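Local coordinates for peptidase S8 and S53, subtilisin, kexin, sedolisin (Mycobacterium smegmatis, PDB 4KG7), which is a subtilisin-like serine protease, a mycosin of the ESX-3 type VII secretion system, that probably cleaves peptide bonds in proteins linked to secretion, at residues Gln8-Pro16 and Ser193-Tyr201; Ala202-Ile210 and Arg333-Val344. One frame throughout, in Å; residues are numbered along the deposited sequence.

Contact 1: residues Gln8-Pro16 and Ser193-Tyr201; sequences QVDPQIAPP and SVLGAALRY
Val9 meets helix 193-201 with both of its methyls: CG1 lies 3.7 Å from Gly196 O, where the helix has no side chain of its own, and CG2 meets Arg200 CD, the two side chains crossing at about a right angle. Arg200 can offer its aliphatic stem because its chain runs extended from CG to NE. One turn back, Ile13 spreads over Ser193 and Val194. Its CG1 and CG2 both lie against Ser193 CB, and CG2 reaches Val194 CG2 at 3.9 Å, again nearly perpendicular. Between these two footholds the chain makes a type I turn from Asp10 to Ile13, pinned by an Asx turn in which Gln12 N reaches Asp10 OD1 (3.0 Å) from above the carboxylate plane. Farther along, the Ala197 methyl points at the backbone of Ile13-Pro15, 3.7 Å from both Ile13 O and Pro15 N. Pro15 CG rests against Tyr201 CB, while Pro16 CD touches Val194 CG1 and Ala198 CB, each at 3.7 Å. No direct hydrogen bond joins the two segments; a water that accepts from Asp10 N probably bridges to Ser193 O. Trp255 from a loop, beside Val9, and Ala162 of helix 150-170, beside Pro16 and Ala198, extend the apolar surroundings. This is an N-terminal extension wrapped over a surface helix of the subtilisin fold, laying branched side chains and proline rings on mostly small residues.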
loop_
_atom_site.group_PDB
_atom_site.type_symbol
_atom_site.label_atom_id
_atom_site.label_comp_id
_atom_site.label_asym_id
_atom_site.label_seq_id
_atom_site.Cartn_x
_atom_site.Cartn_y
_atom_site.Cartn_z
ATOM N N GLN A 8 -19.845 -7.006 1.616
ATOM C CA GLN A 8 -20.069 -7.819 2.789
ATOM C C GLN A 8 -19.592 -9.207 2.469
ATOM O O GLN A 8 -19.911 -9.736 1.396
ATOM C CB GLN A 8 -21.562 -7.852 3.032
ATOM C CG GLN A 8 -21.977 -8.035 4.460
ATOM C CD GLN A 8 -23.367 -7.502 4.653
ATOM O OE1 GLN A 8 -24.236 -7.707 3.802
ATOM N NE2 GLN A 8 -23.589 -6.792 5.753
ATOM N N VAL A 9 -18.867 -9.830 3.396
ATOM C CA VAL A 9 -18.448 -11.213 3.209
ATOM C C VAL A 9 -19.654 -12.134 3.136
ATOM O O VAL A 9 -20.691 -11.863 3.746
ATOM C CB VAL A 9 -17.495 -11.733 4.319
ATOM C CG1 VAL A 9 -16.169 -10.989 4.284
ATOM C CG2 VAL A 9 -18.145 -11.655 5.697
ATOM N N ASP A 10 -19.505 -13.207 2.372
ATOM C CA ASP A 10 -20.474 -14.302 2.355
ATOM C C ASP A 10 -19.970 -15.342 3.349
ATOM O O ASP A 10 -18.921 -15.923 3.130
ATOM C CB ASP A 10 -20.544 -14.869 0.936
ATOM C CG ASP A 10 -21.508 -16.046 0.793
ATOM O OD1 ASP A 10 -21.921 -16.659 1.797
ATOM O OD2 ASP A 10 -21.796 -16.377 -0.373
ATOM N N PRO A 11 -20.688 -15.547 4.470
ATOM C CA PRO A 11 -20.152 -16.464 5.492
ATOM C C PRO A 11 -19.997 -17.922 5.042
ATOM O O PRO A 11 -19.286 -18.671 5.700
ATOM C CB PRO A 11 -21.138 -16.342 6.661
ATOM C CG PRO A 11 -22.325 -15.635 6.126
ATOM C CD PRO A 11 -21.939 -14.897 4.886
ATOM N N GLN A 12 -20.613 -18.305 3.930
ATOM C CA GLN A 12 -20.428 -19.641 3.359
ATOM C C GLN A 12 -19.128 -19.803 2.571
ATOM O O GLN A 12 -18.776 -20.919 2.186
ATOM C CB GLN A 12 -21.595 -19.978 2.421
ATOM C CG GLN A 12 -22.939 -20.024 3.121
ATOM C CD GLN A 12 -22.931 -21.009 4.276
ATOM O OE1 GLN A 12 -22.614 -22.189 4.091
ATOM N NE2 GLN A 12 -23.257 -20.531 5.478
ATOM N N ILE A 13 -18.433 -18.703 2.291
ATOM C CA ILE A 13 -17.226 -18.758 1.489
ATOM C C ILE A 13 -15.968 -18.719 2.372
ATOM O O ILE A 13 -15.749 -17.769 3.156
ATOM C CB ILE A 13 -17.194 -17.618 0.459
ATOM C CG1 ILE A 13 -18.430 -17.680 -0.457
ATOM C CG2 ILE A 13 -15.889 -17.649 -0.330
ATOM C CD1 ILE A 13 -18.555 -18.897 -1.364
ATOM N N ALA A 14 -15.151 -19.760 2.242
ATOM C CA ALA A 14 -13.915 -19.871 3.020
ATOM C C ALA A 14 -12.808 -18.967 2.478
ATOM O O ALA A 14 -12.784 -18.658 1.297
ATOM C CB ALA A 14 -13.433 -21.306 3.043
ATOM N N PRO A 15 -11.886 -18.547 3.346
ATOM C CA PRO A 15 -10.709 -17.910 2.778
ATOM C C PRO A 15 -9.940 -18.915 1.915
ATOM O O PRO A 15 -10.068 -20.130 2.118
ATOM C CB PRO A 15 -9.911 -17.464 4.002
ATOM C CG PRO A 15 -10.443 -18.203 5.154
ATOM C CD PRO A 15 -11.806 -18.702 4.805
ATOM N N PRO A 16 -9.171 -18.413 0.936
ATOM C CA PRO A 16 -8.345 -19.309 0.160
ATOM C C PRO A 16 -7.136 -19.769 0.971
ATOM O O PRO A 16 -6.823 -19.159 2.001
ATOM C CB PRO A 16 -7.921 -18.429 -1.012
ATOM C CG PRO A 16 -7.766 -17.096 -0.373
ATOM C CD PRO A 16 -8.855 -16.994 0.647
ATOM N N SER A 193 -16.087 -12.505 -3.098
ATOM C CA SER A 193 -16.259 -13.203 -1.822
ATOM C C SER A 193 -14.960 -13.834 -1.289
ATOM O O SER A 193 -14.718 -13.834 -0.101
ATOM C CB SER A 193 -17.355 -14.265 -1.933
ATOM O OG SER A 193 -17.095 -15.138 -3.020
ATOM N N VAL A 194 -14.129 -14.380 -2.167
ATOM C CA VAL A 194 -12.892 -15.032 -1.720
ATOM C C VAL A 194 -11.901 -13.999 -1.179
ATOM O O VAL A 194 -11.250 -14.198 -0.157
ATOM C CB VAL A 194 -12.273 -15.928 -2.817
ATOM C CG1 VAL A 194 -10.932 -16.495 -2.358
ATOM C CG2 VAL A 194 -13.233 -17.057 -3.130
ATOM N N LEU A 195 -11.762 -12.891 -1.889
ATOM C CA LEU A 195 -10.893 -11.808 -1.417
ATOM C C LEU A 195 -11.406 -11.230 -0.098
ATOM O O LEU A 195 -10.629 -10.997 0.843
ATOM C CB LEU A 195 -10.780 -10.701 -2.497
ATOM C CG LEU A 195 -9.922 -9.473 -2.122
ATOM C CD1 LEU A 195 -8.473 -9.831 -1.767
ATOM C CD2 LEU A 195 -9.947 -8.458 -3.250
ATOM N N GLY A 196 -12.703 -10.964 -0.037
ATOM C CA GLY A 196 -13.293 -10.533 1.213
ATOM C C GLY A 196 -12.998 -11.492 2.354
ATOM O O GLY A 196 -12.616 -11.079 3.445
ATOM N N ALA A 197 -13.142 -12.783 2.094
ATOM C CA ALA A 197 -12.876 -13.800 3.114
ATOM C C ALA A 197 -11.420 -13.753 3.576
ATOM O O ALA A 197 -11.125 -13.898 4.764
ATOM C CB ALA A 197 -13.222 -15.184 2.609
ATOM N N ALA A 198 -10.515 -13.636 2.620
ATOM C CA ALA A 198 -9.091 -13.521 2.933
ATOM C C ALA A 198 -8.773 -12.310 3.804
ATOM O O ALA A 198 -8.013 -12.391 4.789
ATOM C CB ALA A 198 -8.305 -13.477 1.639
ATOM N N LEU A 199 -9.309 -11.154 3.420
ATOM C CA LEU A 199 -9.067 -9.923 4.183
ATOM C C LEU A 199 -9.639 -9.991 5.583
ATOM O O LEU A 199 -9.000 -9.556 6.522
ATOM C CB LEU A 199 -9.643 -8.724 3.441
ATOM C CG LEU A 199 -9.002 -8.436 2.066
ATOM C CD1 LEU A 199 -9.910 -7.529 1.273
ATOM C CD2 LEU A 199 -7.591 -7.847 2.175
ATOM N N ARG A 200 -10.834 -10.553 5.718
ATOM C CA ARG A 200 -11.423 -10.777 7.024
ATOM C C ARG A 200 -10.602 -11.724 7.888
ATOM O O ARG A 200 -10.415 -11.482 9.068
ATOM C CB ARG A 200 -12.857 -11.291 6.885
ATOM C CG ARG A 200 -13.573 -11.458 8.210
ATOM C CD ARG A 200 -14.999 -11.918 8.028
ATOM N NE ARG A 200 -15.628 -12.338 9.281
ATOM C CZ ARG A 200 -15.471 -13.538 9.843
ATOM N NH1 ARG A 200 -14.651 -14.453 9.334
ATOM N NH2 ARG A 200 -16.111 -13.825 10.965
ATOM N N TYR A 201 -10.135 -12.823 7.308
ATOM C CA TYR A 201 -9.253 -13.762 8.014
ATOM C C TYR A 201 -8.008 -13.087 8.554
ATOM O O TYR A 201 -7.639 -13.207 9.731
ATOM C CB TYR A 201 -8.889 -14.905 7.080
ATOM C CG TYR A 201 -7.829 -15.846 7.602
ATOM C CD1 TYR A 201 -8.122 -16.767 8.578
ATOM C CD2 TYR A 201 -6.528 -15.771 7.138
ATOM C CE1 TYR A 201 -7.152 -17.620 9.061
ATOM C CE2 TYR A 201 -5.541 -16.635 7.583
ATOM C CZ TYR A 201 -5.856 -17.549 8.573
ATOM O OH TYR A 201 -4.942 -18.437 9.059
HETATM O O HOH W 1 -16.847 -13.795 1.618
#

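Contact 2: residues Ala202-Ile210 and Arg333-Val344; sequences AALEKDAVI and RSKFPDLTARQV
Val209 and Ala341 bring the backbones closest, their CA atoms 5.0 Å apart, where the start of strand 209-213 faces the first turn of helix 341-350. Before the strand, the chain leaves its helix at Asp207 with positive phi (61°); across from it, Phe336 to Leu339 form a type I turn that leads from one helix to the next. Asp207 makes the direct polar bonds of the interface. With CG anti to the backbone N (chi1 -167°), its carboxylate reaches over to the opposite segment, where OD1 accepts an almost straight bond from Ala341 N at 2.8 Å. Arg333, bent at chi3, comes end-on with two nitrogens: NH1 bonds Asp207 O at 2.8 Å, in the carbonyl plane, and NH2 makes a salt bridge to Asp207 OD2 at 2.9 Å. The carboxylate and guanidinium planes stand 76° apart, and NH2 meets OD2 from above the carboxylate. Further bonds from NH2 to Leu339 O and from NH1 to Arg174 O help fix the rotation of the guanidinium. Val209 CG2 lies over one face of it, near NH1, and also packs on Ala341 CB and Val344 CG1. At the margin, Leu204 CD2 sits 3.5 Å above the centre of the Arg342 guanidinium. Thr340 and Gln343 form a capping box within 333-344, while Asp207 ties the helix-to-strand loop of this subtilisin fold to the first turn of helix 341-350.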
loop_
_atom_site.group_PDB
_atom_site.type_symbol
_atom_site.label_atom_id
_atom_site.label_comp_id
_atom_site.label_asym_id
_atom_site.label_seq_id
_atom_site.Cartn_x
_atom_site.Cartn_y
_atom_site.Cartn_z
ATOM N N ALA A 202 -7.362 -12.312 7.691
ATOM C CA ALA A 202 -6.124 -11.652 8.067
ATOM C C ALA A 202 -6.370 -10.562 9.102
ATOM O O ALA A 202 -5.581 -10.404 10.015
ATOM C CB ALA A 202 -5.413 -11.078 6.843
ATOM N N ALA A 203 -7.465 -9.806 8.942
ATOM C CA ALA A 203 -7.705 -8.658 9.829
ATOM C C ALA A 203 -8.247 -9.035 11.190
ATOM O O ALA A 203 -7.899 -8.369 12.148
ATOM C CB ALA A 203 -8.613 -7.644 9.181
ATOM N N LEU A 204 -9.051 -10.083 11.267
ATOM C CA LEU A 204 -9.710 -10.456 12.525
ATOM C C LEU A 204 -9.009 -11.656 13.181
ATOM O O LEU A 204 -8.281 -11.498 14.179
ATOM C CB LEU A 204 -11.220 -10.670 12.284
ATOM C CG LEU A 204 -12.001 -9.439 11.809
ATOM C CD1 LEU A 204 -13.492 -9.746 11.849
ATOM C CD2 LEU A 204 -11.671 -8.186 12.581
ATOM N N GLU A 205 -9.119 -12.835 12.582
ATOM C CA GLU A 205 -8.535 -14.016 13.187
ATOM C C GLU A 205 -7.036 -13.860 13.363
ATOM O O GLU A 205 -6.501 -14.230 14.422
ATOM C CB GLU A 205 -8.805 -15.255 12.356
ATOM C CG GLU A 205 -8.164 -16.500 12.959
ATOM C CD GLU A 205 -8.625 -17.803 12.348
ATOM O OE1 GLU A 205 -9.683 -17.824 11.680
ATOM O OE2 GLU A 205 -7.936 -18.838 12.563
ATOM N N LYS A 206 -6.344 -13.313 12.353
ATOM C CA LYS A 206 -4.897 -13.143 12.463
ATOM C C LYS A 206 -4.496 -11.754 12.962
ATOM O O LYS A 206 -3.313 -11.506 13.172
ATOM C CB LYS A 206 -4.198 -13.475 11.157
ATOM C CG LYS A 206 -4.492 -14.884 10.615
ATOM C CD LYS A 206 -4.061 -16.004 11.541
ATOM C CE LYS A 206 -2.558 -16.065 11.702
ATOM N NZ LYS A 206 -2.116 -17.226 12.550
ATOM N N ASP A 207 -5.467 -10.867 13.139
ATOM C CA ASP A 207 -5.252 -9.599 13.836
ATOM C C ASP A 207 -4.226 -8.703 13.163
ATOM O O ASP A 207 -3.502 -7.962 13.840
ATOM C CB ASP A 207 -4.852 -9.836 15.310
ATOM C CG ASP A 207 -4.926 -8.554 16.160
ATOM O OD1 ASP A 207 -5.934 -7.838 16.077
ATOM O OD2 ASP A 207 -3.971 -8.304 16.928
ATOM N N ALA A 208 -4.178 -8.729 11.828
ATOM C CA ALA A 208 -3.248 -7.873 11.081
ATOM C C ALA A 208 -3.889 -6.557 10.692
ATOM O O ALA A 208 -5.049 -6.545 10.292
ATOM C CB ALA A 208 -2.767 -8.597 9.837
ATOM N N VAL A 209 -3.128 -5.469 10.811
ATOM C CA VAL A 209 -3.532 -4.196 10.246
ATOM C C VAL A 209 -3.208 -4.213 8.746
ATOM O O VAL A 209 -2.046 -4.328 8.356
ATOM C CB VAL A 209 -2.785 -3.024 10.911
ATOM C CG1 VAL A 209 -3.116 -1.718 10.202
ATOM C CG2 VAL A 209 -3.181 -2.927 12.367
ATOM N N ILE A 210 -4.245 -4.080 7.922
ATOM C CA ILE A 210 -4.086 -4.133 6.481
ATOM C C ILE A 210 -4.256 -2.713 5.954
ATOM O O ILE A 210 -5.251 -2.052 6.221
ATOM C CB ILE A 210 -5.119 -5.051 5.803
ATOM C CG1 ILE A 210 -5.128 -6.476 6.412
ATOM C CG2 ILE A 210 -4.895 -5.112 4.293
ATOM C CD1 ILE A 210 -6.307 -7.300 5.941
ATOM N N ARG A 333 2.239 -0.409 16.726
ATOM C CA ARG A 333 2.149 -1.771 17.266
ATOM C C ARG A 333 3.345 -2.163 18.102
ATOM O O ARG A 333 3.190 -2.960 19.035
ATOM C CB ARG A 333 1.916 -2.801 16.161
ATOM C CG ARG A 333 0.703 -2.518 15.300
ATOM C CD ARG A 333 0.114 -3.799 14.764
ATOM N NE ARG A 333 -0.736 -4.435 15.763
ATOM C CZ ARG A 333 -1.569 -5.436 15.492
ATOM N NH1 ARG A 333 -1.573 -6.003 14.298
ATOM N NH2 ARG A 333 -2.358 -5.908 16.432
ATOM N N SER A 334 4.522 -1.609 17.818
ATOM C CA SER A 334 5.689 -1.862 18.641
ATOM C C SER A 334 5.550 -1.192 20.005
ATOM O O SER A 334 5.861 -1.796 21.019
ATOM C CB SER A 334 6.955 -1.369 17.944
ATOM O OG SER A 334 8.114 -1.572 18.722
ATOM N N LYS A 335 5.095 0.048 20.026
ATOM C CA LYS A 335 4.949 0.780 21.285
ATOM C C LYS A 335 3.818 0.228 22.131
ATOM O O LYS A 335 3.937 0.152 23.374
ATOM C CB LYS A 335 4.742 2.272 21.055
ATOM C CG LYS A 335 4.561 2.978 22.385
ATOM C CD LYS A 335 4.768 4.464 22.360
ATOM C CE LYS A 335 4.556 5.006 23.756
ATOM N NZ LYS A 335 4.415 6.481 23.777
ATOM N N PHE A 336 2.738 -0.177 21.460
ATOM C CA PHE A 336 1.548 -0.678 22.144
ATOM C C PHE A 336 1.235 -2.077 21.614
ATOM O O PHE A 336 0.296 -2.275 20.847
ATOM C CB PHE A 336 0.371 0.250 21.899
ATOM C CG PHE A 336 0.595 1.666 22.329
ATOM C CD1 PHE A 336 0.593 2.012 23.660
ATOM C CD2 PHE A 336 0.755 2.658 21.387
ATOM C CE1 PHE A 336 0.809 3.334 24.043
ATOM C CE2 PHE A 336 0.933 3.970 21.758
ATOM C CZ PHE A 336 0.953 4.312 23.080
ATOM N N PRO A 337 2.030 -3.067 22.032
ATOM C CA PRO A 337 1.947 -4.411 21.421
ATOM C C PRO A 337 0.710 -5.234 21.749
ATOM O O PRO A 337 0.445 -6.210 21.059
ATOM C CB PRO A 337 3.211 -5.113 21.925
ATOM C CG PRO A 337 3.515 -4.413 23.172
ATOM C CD PRO A 337 3.141 -2.983 23.005
ATOM N N ASP A 338 -0.077 -4.786 22.707
ATOM C CA ASP A 338 -1.261 -5.498 23.091
ATOM C C ASP A 338 -2.509 -5.004 22.384
ATOM O O ASP A 338 -3.550 -5.658 22.466
ATOM C CB ASP A 338 -1.428 -5.466 24.609
ATOM C CG ASP A 338 -0.379 -6.309 25.322
ATOM O OD1 ASP A 338 0.235 -7.186 24.664
ATOM O OD2 ASP A 338 -0.182 -6.123 26.524
ATOM N N LEU A 339 -2.415 -3.899 21.656
ATOM C CA LEU A 339 -3.567 -3.405 20.911
ATOM C C LEU A 339 -3.923 -4.362 19.780
ATOM O O LEU A 339 -3.049 -4.912 19.089
ATOM C CB LEU A 339 -3.297 -2.012 20.307
ATOM C CG LEU A 339 -3.095 -0.889 21.330
ATOM C CD1 LEU A 339 -2.861 0.415 20.570
ATOM C CD2 LEU A 339 -4.282 -0.835 22.302
ATOM N N THR A 340 -5.219 -4.543 19.570
ATOM C CA THR A 340 -5.727 -5.265 18.378
ATOM C C THR A 340 -5.584 -4.396 17.137
ATOM O O THR A 340 -5.391 -3.198 17.233
ATOM C CB THR A 340 -7.217 -5.626 18.541
ATOM O OG1 THR A 340 -7.982 -4.415 18.572
ATOM C CG2 THR A 340 -7.429 -6.429 19.785
ATOM N N ALA A 341 -5.740 -5.021 15.980
ATOM C CA ALA A 341 -5.696 -4.292 14.734
ATOM C C ALA A 341 -6.781 -3.226 14.719
ATOM O O ALA A 341 -6.531 -2.120 14.263
ATOM C CB ALA A 341 -5.863 -5.223 13.544
ATOM N N ARG A 342 -7.971 -3.528 15.234
ATOM C CA ARG A 342 -9.032 -2.492 15.213
ATOM C C ARG A 342 -8.609 -1.306 16.079
ATOM O O ARG A 342 -8.848 -0.145 15.717
ATOM C CB ARG A 342 -10.372 -2.999 15.714
ATOM C CG ARG A 342 -11.075 -4.012 14.839
ATOM C CD ARG A 342 -12.307 -4.467 15.540
ATOM N NE ARG A 342 -13.258 -5.238 14.758
ATOM C CZ ARG A 342 -13.648 -6.481 15.037
ATOM N NH1 ARG A 342 -13.157 -7.161 16.059
ATOM N NH2 ARG A 342 -14.579 -7.033 14.277
ATOM N N GLN A 343 -8.005 -1.588 17.226
ATOM C CA GLN A 343 -7.563 -0.514 18.128
ATOM C C GLN A 343 -6.479 0.312 17.459
ATOM O O GLN A 343 -6.453 1.527 17.606
ATOM C CB GLN A 343 -7.065 -1.068 19.460
ATOM C CG GLN A 343 -8.171 -1.539 20.373
ATOM C CD GLN A 343 -7.631 -2.206 21.629
ATOM O OE1 GLN A 343 -6.918 -3.208 21.558
ATOM N NE2 GLN A 343 -7.979 -1.667 22.795
ATOM N N VAL A 344 -5.592 -0.336 16.695
ATOM C CA VAL A 344 -4.508 0.373 16.042
ATOM C C VAL A 344 -5.054 1.285 14.954
ATOM O O VAL A 344 -4.648 2.451 14.860
ATOM C CB VAL A 344 -3.473 -0.612 15.445
ATOM C CG1 VAL A 344 -2.457 0.111 14.568
ATOM C CG2 VAL A 344 -2.761 -1.383 16.546
HETATM O O HOH W 2 -8.933 -6.385 15.413
HETATM O O HOH W 3 -3.996 -8.215 19.711
#

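How the contacts relate
Helix 193-205 and the strand that follows it tie the two contacts in series: contact 1 uses the earlier turns of the helix, contact 2 its last turn, the loop and the strand. Their centres lie about 19 Å apart, yet they meet directly, through a probable hydrogen bond from Lys206 N to Tyr201 O (2.9 Å) and packing of Ile210 CD1 on Leu199 O. Contact 1 depends on apolar packing and a water, whereas contact 2 is held by charge and direct hydrogen bonds. Both lie away from the predicted charge-relay residues Asp73, His104 and Ser319; helix 318-335 runs from near Ser319 to Arg333 of contact 2, but takes no part in contact 1.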